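Side-chain contacts in allantoin racemase (Pseudomonas fluorescens, PDB 5LG5), which interconverts the two enantiomers of allantoin and probably also racemises other 5-monosubstituted hydantoins: residues V25-T30 with I208-V213; V33-Y38 with M62-P67; H79-L84 with I95-A100; T102-G107 with Y133-S138; E188-R191 with P197-D200. All blocks are in the same frame, centred on the assembly; numbering follows the deposited sequence.

Contact 1: V25-T30 with I208-V213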
# COMPACT_ATOMS: atom_id res chain seq x y z
N VAL E 25 -2.63 -28.07 24.86
CA VAL E 25 -1.65 -28.25 23.80
C VAL E 25 -0.23 -28.10 24.28
O VAL E 25 0.71 -28.40 23.55
CB VAL E 25 -1.89 -27.29 22.62
CG1 VAL E 25 -3.30 -27.49 22.10
CG2 VAL E 25 -1.68 -25.82 23.06
N ALA E 26 -0.05 -27.62 25.51
CA ALA E 26 1.30 -27.37 26.02
C ALA E 26 2.14 -28.65 26.03
O ALA E 26 1.66 -29.72 26.39
CB ALA E 26 1.25 -26.75 27.42
N SER E 27 3.39 -28.52 25.60
CA SER E 27 4.31 -29.63 25.56
C SER E 27 4.68 -30.10 26.97
O SER E 27 4.56 -29.33 27.93
CB SER E 27 5.58 -29.22 24.81
OG SER E 27 5.29 -29.04 23.44
N PRO E 28 5.11 -31.37 27.09
CA PRO E 28 5.63 -31.82 28.38
C PRO E 28 6.74 -30.89 28.83
O PRO E 28 7.62 -30.50 28.04
CB PRO E 28 6.20 -33.22 28.08
CG PRO E 28 5.42 -33.69 26.90
CD PRO E 28 5.15 -32.45 26.08
N GLY E 29 6.68 -30.49 30.10
CA GLY E 29 7.66 -29.59 30.67
C GLY E 29 7.21 -28.15 30.60
O GLY E 29 7.86 -27.27 31.15
N THR E 30 6.08 -27.90 29.94
CA THR E 30 5.55 -26.54 29.88
C THR E 30 4.44 -26.34 30.90
O THR E 30 3.41 -27.02 30.86
CB THR E 30 5.02 -26.20 28.48
OG1 THR E 30 6.11 -26.15 27.55
CG2 THR E 30 4.31 -24.86 28.50
N ILE E 208 3.70 -21.06 19.76
CA ILE E 208 4.64 -20.04 19.32
C ILE E 208 5.56 -19.65 20.48
O ILE E 208 6.79 -19.64 20.33
CB ILE E 208 3.92 -18.82 18.71
CG1 ILE E 208 3.25 -19.22 17.39
CG2 ILE E 208 4.90 -17.67 18.48
CD1 ILE E 208 2.33 -18.16 16.81
N ALA E 209 4.99 -19.37 21.65
CA ALA E 209 5.79 -19.03 22.82
C ALA E 209 6.79 -20.12 23.18
O ALA E 209 7.97 -19.84 23.45
CB ALA E 209 4.89 -18.70 24.03
N GLU E 210 6.33 -21.38 23.19
CA GLU E 210 7.22 -22.52 23.46
C GLU E 210 8.33 -22.55 22.45
O GLU E 210 9.50 -22.80 22.79
CB GLU E 210 6.45 -23.84 23.38
CG GLU E 210 5.61 -24.18 24.60
CD GLU E 210 4.91 -25.51 24.42
OE1 GLU E 210 4.82 -25.96 23.26
OE2 GLU E 210 4.45 -26.09 25.42
N SER E 211 7.96 -22.31 21.19
CA SER E 211 8.92 -22.35 20.11
C SER E 211 10.03 -21.31 20.31
O SER E 211 11.22 -21.61 20.17
CB SER E 211 8.21 -22.12 18.78
OG SER E 211 7.28 -23.17 18.56
N LEU E 212 9.62 -20.09 20.64
CA LEU E 212 10.55 -18.98 20.84
C LEU E 212 11.52 -19.31 21.99
O LEU E 212 12.72 -19.08 21.88
CB LEU E 212 9.80 -17.67 21.10
CG LEU E 212 8.98 -17.13 19.91
CD1 LEU E 212 8.18 -15.87 20.33
CD2 LEU E 212 9.90 -16.82 18.71
N VAL E 213 10.98 -19.84 23.08
CA VAL E 213 11.82 -20.25 24.20
C VAL E 213 12.78 -21.36 23.75
O VAL E 213 13.99 -21.28 23.99
CB VAL E 213 10.98 -20.73 25.40
CG1 VAL E 213 11.90 -21.27 26.51
CG2 VAL E 213 10.12 -19.59 25.94
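Glu-210 reaches from helix 201-214 into the loop that follows helix 12-25, where its carboxylate is held by Ser-27 and Thr-30. OE2 is gripped twice. The backbone N of Ser-27 donates to the syn lone pair of Glu-210 OE2 at 2.7 Å with a fairly straight N-H...O angle of 157°, while Thr-30 OG1 comes in from above the carboxylate plane, 2.7 Å from Glu-210 OE2. The other oxygen is held more slackly: Ser-27 OG sits 3.1 Å from Glu-210 OE1, again out of the plane. Because the glutamate chain runs straight beyond CG (chi2 -179°), the carboxylate is carried fully out from the helix to these donors. Methyl CG2 of Thr-30 crowds in beside the double-gripped atom, 3.3 Å from Glu-210 OE2. The loop is shaped for this by a type II beta turn from Ser-27 to Thr-30, closed by Thr-30 N to Ser-27 O at 2.9 Å, with Gly-29 in the positive-phi position that favours glycine. The turn thereby places the Ser-27 amide and the Thr-30 hydroxyl on one carboxylate oxygen. By contrast, the outer part of the turn is loose: Pro-28 and Gly-29 are exposed and make no contact with residues 208-213. Glu-210 OE1 has a further partner, a salt bridge to Arg-214 of the second subunit, whose side chain also packs on Ser-27.

Contact 2: V33-Y38 with M62-P67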
# COMPACT_ATOMS: atom_id res chain seq x y z
N VAL E 33 0.46 -20.76 33.36
CA VAL E 33 -0.14 -20.01 34.45
C VAL E 33 -1.09 -18.95 33.94
O VAL E 33 -0.68 -17.97 33.34
CB VAL E 33 0.92 -19.37 35.33
CG1 VAL E 33 0.25 -18.59 36.44
CG2 VAL E 33 1.85 -20.45 35.88
N GLY E 34 -2.38 -19.15 34.19
CA GLY E 34 -3.38 -18.20 33.76
C GLY E 34 -3.54 -17.06 34.74
O GLY E 34 -3.73 -17.27 35.93
N LEU E 35 -3.44 -15.83 34.23
CA LEU E 35 -3.56 -14.65 35.09
C LEU E 35 -4.74 -13.78 34.70
O LEU E 35 -5.00 -13.56 33.51
CB LEU E 35 -2.27 -13.83 35.07
CG LEU E 35 -1.00 -14.54 35.53
CD1 LEU E 35 0.16 -13.58 35.44
CD2 LEU E 35 -1.18 -15.06 36.97
N THR E 36 -5.45 -13.28 35.70
CA THR E 36 -6.52 -12.31 35.50
C THR E 36 -6.02 -10.97 36.04
O THR E 36 -5.52 -10.91 37.16
CB THR E 36 -7.80 -12.73 36.26
OG1 THR E 36 -8.18 -14.05 35.85
CG2 THR E 36 -8.94 -11.75 35.97
N PRO E 37 -6.13 -9.90 35.23
CA PRO E 37 -5.65 -8.58 35.69
C PRO E 37 -6.36 -8.13 36.96
O PRO E 37 -7.49 -8.56 37.18
CB PRO E 37 -6.02 -7.65 34.53
CG PRO E 37 -6.10 -8.54 33.33
CD PRO E 37 -6.66 -9.85 33.86
N TYR E 38 -5.73 -7.26 37.75
CA TYR E 38 -6.33 -6.82 39.01
C TYR E 38 -7.43 -5.79 38.78
O TYR E 38 -8.23 -5.51 39.68
CB TYR E 38 -5.27 -6.21 39.93
CG TYR E 38 -4.21 -7.17 40.40
CD1 TYR E 38 -2.89 -6.76 40.51
CD2 TYR E 38 -4.53 -8.48 40.75
CE1 TYR E 38 -1.91 -7.62 40.95
CE2 TYR E 38 -3.55 -9.36 41.18
CZ TYR E 38 -2.24 -8.92 41.28
OH TYR E 38 -1.25 -9.77 41.71
N MET E 62 3.73 -7.55 35.69
CA MET E 62 4.79 -6.97 36.53
C MET E 62 4.62 -7.36 38.00
O MET E 62 5.60 -7.51 38.73
CB MET E 62 4.83 -5.45 36.39
CG MET E 62 5.31 -4.95 35.01
SD MET E 62 6.88 -5.67 34.46
CE MET E 62 6.27 -6.89 33.36
N ALA E 63 3.38 -7.49 38.44
CA ALA E 63 3.08 -7.96 39.79
C ALA E 63 3.39 -9.44 40.03
O ALA E 63 3.45 -9.87 41.18
CB ALA E 63 1.63 -7.66 40.14
N TYR E 64 3.54 -10.22 38.96
CA TYR E 64 3.84 -11.65 39.09
C TYR E 64 5.27 -11.86 39.59
O TYR E 64 6.23 -11.47 38.91
CB TYR E 64 3.62 -12.40 37.78
CG TYR E 64 3.67 -13.90 37.92
CD1 TYR E 64 2.58 -14.61 38.43
CD2 TYR E 64 4.81 -14.61 37.57
CE1 TYR E 64 2.62 -15.99 38.56
CE2 TYR E 64 4.85 -16.00 37.70
CZ TYR E 64 3.75 -16.67 38.20
OH TYR E 64 3.79 -18.03 38.32
N ASP E 65 5.40 -12.52 40.74
CA ASP E 65 6.69 -12.66 41.44
C ASP E 65 7.49 -13.95 41.22
O ASP E 65 8.64 -14.05 41.66
CB ASP E 65 6.51 -12.38 42.94
CG ASP E 65 6.31 -10.90 43.22
OD1 ASP E 65 5.61 -10.57 44.21
OD2 ASP E 65 6.84 -10.08 42.45
N GLN E 66 6.89 -14.95 40.59
CA GLN E 66 7.62 -16.17 40.28
C GLN E 66 8.21 -16.14 38.87
O GLN E 66 7.77 -15.36 38.02
CB GLN E 66 6.74 -17.41 40.54
CG GLN E 66 6.52 -17.65 42.04
CD GLN E 66 5.07 -17.57 42.49
OE1 GLN E 66 4.17 -18.13 41.85
NE2 GLN E 66 4.83 -16.88 43.60
N PRO E 67 9.27 -16.94 38.63
CA PRO E 67 9.92 -16.96 37.31
C PRO E 67 9.00 -17.38 36.17
O PRO E 67 8.06 -18.15 36.39
CB PRO E 67 11.05 -17.98 37.48
CG PRO E 67 11.28 -18.09 38.98
CD PRO E 67 9.95 -17.82 39.61
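The Tyr-64 side chain meets Leu-35 and Val-33 obliquely, through CD1, CE1 and OH. The methyls of these two residues form an uneven row of bumps, and the length of the tyrosine follows it. The forked end of Leu-35 fits against one ring corner: CD1 is 4.0 Å from Tyr-64 CD1, with CD2 of the same leucine almost as near. The two side chains cross at about a right angle. Farther along, both methyls of Val-33 approach the phenol oxygen, CG2 lying 3.9 Å from Tyr-64 OH, and CG1 also meets CE1. With CG anti to the backbone N (chi1 -170°), the ring is carried toward strand 31-35, an outermost strand of a parallel four-stranded sheet within this chain. Arg-2 and Leu-4 of the adjacent strand 2-7 also touch the Tyr-64 side chain, which thus spans two strands. An alanine in place of Tyr-64 is likely to open a gap beside Val-33 and Leu-35 and leave their methyls without this cover. A second, smaller meeting lies nearer the solvent: the single methyl of Ala-63 is a bump set against the edge of the Tyr-38 ring, CB being 3.6 Å from Tyr-38 CE1. Asp-59 and Arg-60 of helix 47-63 touch the same tyrosine.

Contact 3: H79-L84 with I95-A100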
# COMPACT_ATOMS: atom_id res chain seq x y z
N HIS E 79 -4.81 -3.55 22.77
CA HIS E 79 -3.54 -2.90 22.88
C HIS E 79 -2.73 -3.53 23.99
O HIS E 79 -3.26 -4.30 24.80
CB HIS E 79 -3.74 -1.42 23.20
CG HIS E 79 -4.30 -0.62 22.06
ND1 HIS E 79 -3.60 -0.38 20.91
CD2 HIS E 79 -5.49 0.02 21.93
CE1 HIS E 79 -4.33 0.37 20.10
NE2 HIS E 79 -5.47 0.63 20.69
N GLY E 80 -1.44 -3.19 24.03
CA GLY E 80 -0.61 -3.47 25.17
C GLY E 80 0.62 -4.32 24.94
O GLY E 80 1.60 -4.19 25.68
N ARG E 81 0.60 -5.16 23.90
CA ARG E 81 1.71 -6.06 23.63
C ARG E 81 3.06 -5.35 23.63
O ARG E 81 4.02 -5.82 24.24
CB ARG E 81 1.52 -6.79 22.28
CG ARG E 81 2.84 -7.35 21.73
CD ARG E 81 2.70 -8.02 20.40
NE ARG E 81 2.21 -7.11 19.36
CZ ARG E 81 2.93 -6.16 18.76
NH1 ARG E 81 4.20 -5.94 19.09
NH2 ARG E 81 2.37 -5.42 17.81
N GLU E 82 3.13 -4.21 22.94
CA GLU E 82 4.38 -3.48 22.80
C GLU E 82 4.93 -3.03 24.14
O GLU E 82 6.13 -3.00 24.34
CB GLU E 82 4.20 -2.25 21.90
CG GLU E 82 3.66 -2.51 20.50
CD GLU E 82 2.16 -2.28 20.41
OE1 GLU E 82 1.44 -2.52 21.40
OE2 GLU E 82 1.71 -1.78 19.35
N GLY E 83 4.02 -2.69 25.06
CA GLY E 83 4.41 -2.29 26.41
C GLY E 83 5.06 -3.44 27.15
O GLY E 83 6.11 -3.28 27.78
N LEU E 84 4.42 -4.61 27.09
CA LEU E 84 5.00 -5.82 27.69
C LEU E 84 6.39 -6.07 27.12
O LEU E 84 7.32 -6.41 27.85
CB LEU E 84 4.14 -7.05 27.40
CG LEU E 84 3.19 -7.64 28.45
CD1 LEU E 84 3.23 -6.90 29.78
CD2 LEU E 84 1.77 -7.75 27.90
N ILE E 95 -2.42 -13.35 21.14
CA ILE E 95 -3.15 -14.40 20.43
C ILE E 95 -3.65 -13.93 19.07
O ILE E 95 -3.90 -14.74 18.18
CB ILE E 95 -4.30 -14.99 21.26
CG1 ILE E 95 -5.43 -13.96 21.45
CG2 ILE E 95 -3.78 -15.51 22.60
CD1 ILE E 95 -6.68 -14.53 22.18
N THR E 96 -3.79 -12.62 18.92
CA THR E 96 -4.20 -12.01 17.67
C THR E 96 -3.22 -12.33 16.56
O THR E 96 -3.57 -12.89 15.52
CB THR E 96 -4.24 -10.47 17.80
OG1 THR E 96 -5.02 -10.10 18.94
CG2 THR E 96 -4.79 -9.83 16.54
N GLU E 97 -1.97 -11.98 16.80
CA GLU E 97 -0.93 -12.21 15.82
C GLU E 97 -0.59 -13.68 15.73
O GLU E 97 -0.37 -14.20 14.65
CB GLU E 97 0.26 -11.32 16.17
CG GLU E 97 -0.19 -9.88 16.06
CD GLU E 97 0.48 -8.95 17.03
OE1 GLU E 97 -0.17 -7.94 17.38
OE2 GLU E 97 1.63 -9.22 17.44
N ALA E 98 -0.63 -14.37 16.87
CA ALA E 98 -0.42 -15.81 16.85
C ALA E 98 -1.41 -16.46 15.89
O ALA E 98 -1.01 -17.21 15.00
CB ALA E 98 -0.56 -16.38 18.24
N ALA E 99 -2.70 -16.13 16.03
CA ALA E 99 -3.71 -16.74 15.16
C ALA E 99 -3.48 -16.41 13.69
O ALA E 99 -3.48 -17.30 12.84
CB ALA E 99 -5.11 -16.34 15.60
N ALA E 100 -3.28 -15.12 13.37
CA ALA E 100 -3.13 -14.72 11.98
C ALA E 100 -1.88 -15.32 11.38
O ALA E 100 -1.90 -15.86 10.28
CB ALA E 100 -3.12 -13.20 11.85
O HOH W 1 -0.31 -5.19 16.38
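Arg-81 and Glu-97 form a buried salt bridge between helix 81-87 and helix 95-103. Along the second helix, Ile-95 leans on Ala-205, and Thr-96 turns its hydroxyl to Asp-94 and the amide of Gly-77. Glu-97 comes next and carries the contact. Its OE2 lies 2.9 Å from Arg-81 NE, whereas the hydrogen bond from that NE to Glu-97 OE1 is weak, at 3.2 Å and 145°. The guanidinium and carboxylate planes are turned 72° apart, far from a flat, paired approach. A water closes the ring beside them: in the guanidinium plane, at its edge, it accepts from Arg-81 NH2 at 3.0 Å and donates to Glu-97 OE1 at 2.9 Å. A bend in the arginine (chi3 61°) presents NE to the carboxylate while NH1 bonds Gln-85, and Glu-82 CD lies over one guanidinium face, offset toward its rim and 3.9 Å above the plane. After Glu-97, Ala-98 packs on Ala-205 and Ile-208, and Ala-100 on Leu-127. The bridge lies near the centre of the chain, with helix 120-129 touching both segments, helix 201-214 lying against Ile-95 and Ala-98, and Phe-105 of the second subunit packing on Glu-97.

Contact 4: T102-G107 with Y133-S138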
# COMPACT_ATOMS: atom_id res chain seq x y z
N THR E 102 -0.15 -18.08 12.26
CA THR E 102 -0.19 -19.51 11.95
C THR E 102 -1.21 -19.82 10.85
O THR E 102 -0.94 -20.67 10.02
CB THR E 102 -0.29 -20.49 13.17
OG1 THR E 102 -1.56 -21.15 13.20
CG2 THR E 102 0.01 -19.80 14.48
N ALA E 103 -2.34 -19.12 10.81
CA ALA E 103 -3.31 -19.31 9.72
C ALA E 103 -2.68 -19.06 8.34
O ALA E 103 -3.03 -19.70 7.34
CB ALA E 103 -4.55 -18.42 9.92
N MET E 104 -1.74 -18.13 8.30
CA MET E 104 -1.08 -17.80 7.04
C MET E 104 -0.23 -18.94 6.49
O MET E 104 0.08 -18.97 5.29
CB MET E 104 -0.28 -16.51 7.19
CG MET E 104 -1.15 -15.24 7.14
SD MET E 104 -0.27 -13.80 7.74
CE MET E 104 1.24 -13.92 6.78
N PHE E 105 0.15 -19.89 7.34
CA PHE E 105 0.83 -21.09 6.84
C PHE E 105 -0.13 -22.09 6.20
O PHE E 105 0.30 -23.02 5.53
CB PHE E 105 1.66 -21.76 7.94
CG PHE E 105 2.91 -20.99 8.32
CD1 PHE E 105 2.94 -20.21 9.48
CD2 PHE E 105 4.03 -21.01 7.50
CE1 PHE E 105 4.08 -19.50 9.82
CE2 PHE E 105 5.18 -20.29 7.83
CZ PHE E 105 5.21 -19.54 8.99
N LEU E 106 -1.43 -21.87 6.38
CA LEU E 106 -2.42 -22.89 6.06
C LEU E 106 -3.27 -22.61 4.84
O LEU E 106 -3.96 -23.51 4.35
CB LEU E 106 -3.33 -23.13 7.26
CG LEU E 106 -2.63 -23.57 8.55
CD1 LEU E 106 -3.65 -23.77 9.66
CD2 LEU E 106 -1.85 -24.86 8.32
N GLY E 107 -3.26 -21.37 4.37
CA GLY E 107 -4.12 -20.99 3.26
C GLY E 107 -3.74 -19.67 2.62
O GLY E 107 -2.90 -18.93 3.15
N TYR E 133 -1.99 -8.13 8.02
CA TYR E 133 -3.31 -7.88 7.43
C TYR E 133 -3.41 -8.17 5.93
O TYR E 133 -4.51 -8.36 5.41
CB TYR E 133 -3.79 -6.46 7.74
CG TYR E 133 -5.25 -6.28 7.43
CD1 TYR E 133 -6.23 -6.86 8.24
CD2 TYR E 133 -5.65 -5.56 6.31
CE1 TYR E 133 -7.57 -6.70 7.95
CE2 TYR E 133 -6.99 -5.40 6.02
CZ TYR E 133 -7.94 -5.98 6.83
OH TYR E 133 -9.28 -5.82 6.53
N GLN E 134 -2.29 -8.20 5.23
CA GLN E 134 -2.30 -8.43 3.79
C GLN E 134 -3.02 -9.71 3.36
O GLN E 134 -3.70 -9.72 2.35
CB GLN E 134 -0.87 -8.45 3.25
CG GLN E 134 -0.19 -7.14 3.56
CD GLN E 134 -0.38 -6.12 2.48
OE1 GLN E 134 -0.58 -4.93 2.76
NE2 GLN E 134 -0.27 -6.56 1.23
N ARG E 135 -2.88 -10.77 4.13
CA ARG E 135 -3.54 -12.02 3.77
C ARG E 135 -4.87 -12.20 4.51
O ARG E 135 -5.48 -13.28 4.51
CB ARG E 135 -2.59 -13.20 3.98
CG ARG E 135 -1.24 -12.94 3.33
CD ARG E 135 -0.83 -14.04 2.38
NE ARG E 135 -1.32 -15.35 2.81
CZ ARG E 135 -0.56 -16.29 3.37
NH1 ARG E 135 0.73 -16.04 3.59
NH2 ARG E 135 -1.08 -17.45 3.72
N CYS E 136 -5.33 -11.13 5.13
CA CYS E 136 -6.63 -11.19 5.78
C CYS E 136 -7.76 -10.90 4.78
O CYS E 136 -7.84 -9.81 4.21
CB CYS E 136 -6.68 -10.21 6.96
SG CYS E 136 -8.24 -10.30 7.88
N ALA E 137 -8.62 -11.89 4.56
CA ALA E 137 -9.76 -11.71 3.66
C ALA E 137 -10.84 -10.81 4.27
O ALA E 137 -11.52 -10.07 3.56
CB ALA E 137 -10.34 -13.06 3.26
N SER E 138 -10.99 -10.87 5.60
CA SER E 138 -11.97 -10.06 6.31
C SER E 138 -11.88 -10.28 7.81
O SER E 138 -11.37 -11.30 8.29
CB SER E 138 -13.39 -10.38 5.82
OG SER E 138 -13.70 -11.75 5.99
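In the segment that leads from helix 95-103 toward strand 110-114, two backbone carbonyls, those of Met-104 and Gly-107, receive the guanidinium of Arg-135 from just before strand 136-141. A type I beta turn from Tyr-133 to Cys-136 places Arg-135 at the entry to that strand, an outermost one of the second parallel sheet of the chain. Arg-135 NH2 is placed to donate to both carbonyls; both bonds are modelled implausibly short, so their detailed geometry is doubtful. Gly-107 O lies near the guanidinium plane, at its edge, whereas the Met-104 side chain covers a face: CG sits 3.9 Å above the Arg-135 guanidinium plane, over its centre, and CE is 3.9 Å from Arg-135 NH1. To reach this place the arginine chain bends at chi2 (-126°) and chi3, both away from staggered values. The remaining nitrogens are also used, NE by His-108 O and NH1 by Ala-130 O of the second subunit. A leucine in place of Arg-135 would probably leave the Met-104 and Gly-107 carbonyls without their shared donor and lose the bond to Ala-130 O of the second subunit. One arginine thus gathers main-chain carbonyls of the segment following helix 95-103, joining it to the edge strand of the second sheet at a subunit boundary.

Contact 5: E188-R191 with P197-D200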
# COMPACT_ATOMS: atom_id res chain seq x y z
N GLU E 188 -12.65 -26.60 16.77
CA GLU E 188 -12.90 -27.92 16.22
C GLU E 188 -14.34 -28.01 15.70
O GLU E 188 -14.59 -28.51 14.60
CB GLU E 188 -12.58 -29.02 17.26
CG GLU E 188 -11.07 -29.24 17.53
CD GLU E 188 -10.42 -28.18 18.44
OE1 GLU E 188 -9.18 -28.23 18.63
OE2 GLU E 188 -11.14 -27.29 18.96
N GLN E 189 -15.28 -27.48 16.47
CA GLN E 189 -16.68 -27.52 16.07
C GLN E 189 -16.90 -26.68 14.81
O GLN E 189 -17.64 -27.09 13.90
CB GLN E 189 -17.57 -27.04 17.21
CG GLN E 189 -17.36 -27.78 18.53
CD GLN E 189 -16.72 -26.93 19.60
OE1 GLN E 189 -15.56 -26.51 19.48
NE2 GLN E 189 -17.46 -26.66 20.68
N ILE E 190 -16.28 -25.51 14.75
CA ILE E 190 -16.37 -24.62 13.58
C ILE E 190 -15.72 -25.26 12.35
O ILE E 190 -16.25 -25.14 11.24
CB ILE E 190 -15.74 -23.24 13.87
CG1 ILE E 190 -16.47 -22.58 15.04
CG2 ILE E 190 -15.81 -22.33 12.65
CD1 ILE E 190 -15.72 -21.44 15.65
N ARG E 191 -14.57 -25.90 12.56
CA ARG E 191 -13.89 -26.62 11.47
C ARG E 191 -14.82 -27.67 10.87
O ARG E 191 -14.98 -27.75 9.65
CB ARG E 191 -12.63 -27.32 11.98
CG ARG E 191 -11.92 -28.15 10.91
CD ARG E 191 -11.00 -29.18 11.55
NE ARG E 191 -11.76 -29.94 12.55
CZ ARG E 191 -11.29 -30.30 13.74
NH1 ARG E 191 -10.05 -30.01 14.09
NH2 ARG E 191 -12.08 -30.98 14.58
N PRO E 197 -9.52 -25.17 7.88
CA PRO E 197 -8.78 -25.10 9.16
C PRO E 197 -9.24 -23.91 10.00
O PRO E 197 -9.47 -22.84 9.46
CB PRO E 197 -7.33 -24.88 8.72
CG PRO E 197 -7.27 -25.34 7.29
CD PRO E 197 -8.62 -25.02 6.72
N VAL E 198 -9.37 -24.11 11.30
CA VAL E 198 -9.76 -23.02 12.19
C VAL E 198 -8.67 -22.87 13.22
O VAL E 198 -8.26 -23.84 13.85
CB VAL E 198 -11.10 -23.28 12.89
CG1 VAL E 198 -11.48 -22.09 13.75
CG2 VAL E 198 -12.19 -23.53 11.86
N VAL E 199 -8.17 -21.65 13.38
CA VAL E 199 -7.06 -21.44 14.30
C VAL E 199 -7.56 -20.77 15.58
O VAL E 199 -8.28 -19.79 15.53
CB VAL E 199 -5.94 -20.61 13.65
CG1 VAL E 199 -4.78 -20.47 14.62
CG2 VAL E 199 -5.47 -21.30 12.39
N ASP E 200 -7.19 -21.37 16.70
CA ASP E 200 -7.46 -20.81 18.02
C ASP E 200 -6.19 -20.08 18.44
O ASP E 200 -5.16 -20.72 18.68
CB ASP E 200 -7.78 -21.94 19.01
CG ASP E 200 -8.14 -21.43 20.41
OD1 ASP E 200 -8.05 -20.21 20.68
OD2 ASP E 200 -8.47 -22.28 21.27
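Val-198 pushes its CG2 methyl against the backbone of helix 187-194, 3.4 Å from Arg-191 N and 3.5 Å from Arg-191 CA. The same methyl touches the root of the arginine side chain, CB of Arg-191 being 3.8 Å away from Val-198 CG2. It also meets Ile-190, whose CG2 lies 3.9 Å from Val-198 CG2; the isoleucine and valine side chains cross at about a right angle. One branch of the valine therefore does nearly all the touching, resting on two consecutive helix residues. Strand 175-179, helix 187-194 and strand 198-199 form a beta-alpha-beta unit, and this contact packs helix 187-194 against strand 198-199 of the unit. Leu-178 of the first strand touches both Ile-190 and Val-198, which extends the apolar layer across the neighbouring strands, and helix 153-171 covers Ile-190 through Met-157 and Ile-160. Arg-191 behaves differently beyond CB: its chain bends at chi3 (51°) and leads away from the strand, and the guanidinium lies over its own helix, with Glu-188 CA 3.5 Å from its plane toward the rim. Following Val-199, Asp-200 is the N-cap of helix 201-214, its OD1 accepting from Val-202 N and its OD2 from Gly-185 N.

Contact 1 draws the widest loop, bringing the turn after the first helix together with helix 201-214, the last long one, and it encloses the other four contacts. Within it they follow in series without crossing. Contact 2 comes first, fastening the end of helix 47-63 to strand 31-35 of the first sheet. Contact 3 then joins two helices across the short strand 92-94, and contact 4 continues along helix 95-103 to the edge of the second sheet. Contact 5 closes a tight beta-alpha-beta loop on that sheet, where Val-199 packs on Thr-102, Ala-103 and Leu-106 of contact 4. Ile-208 of contact 1 rests on Ala-98 and Thr-102, and all but contact 2 touch the second subunit.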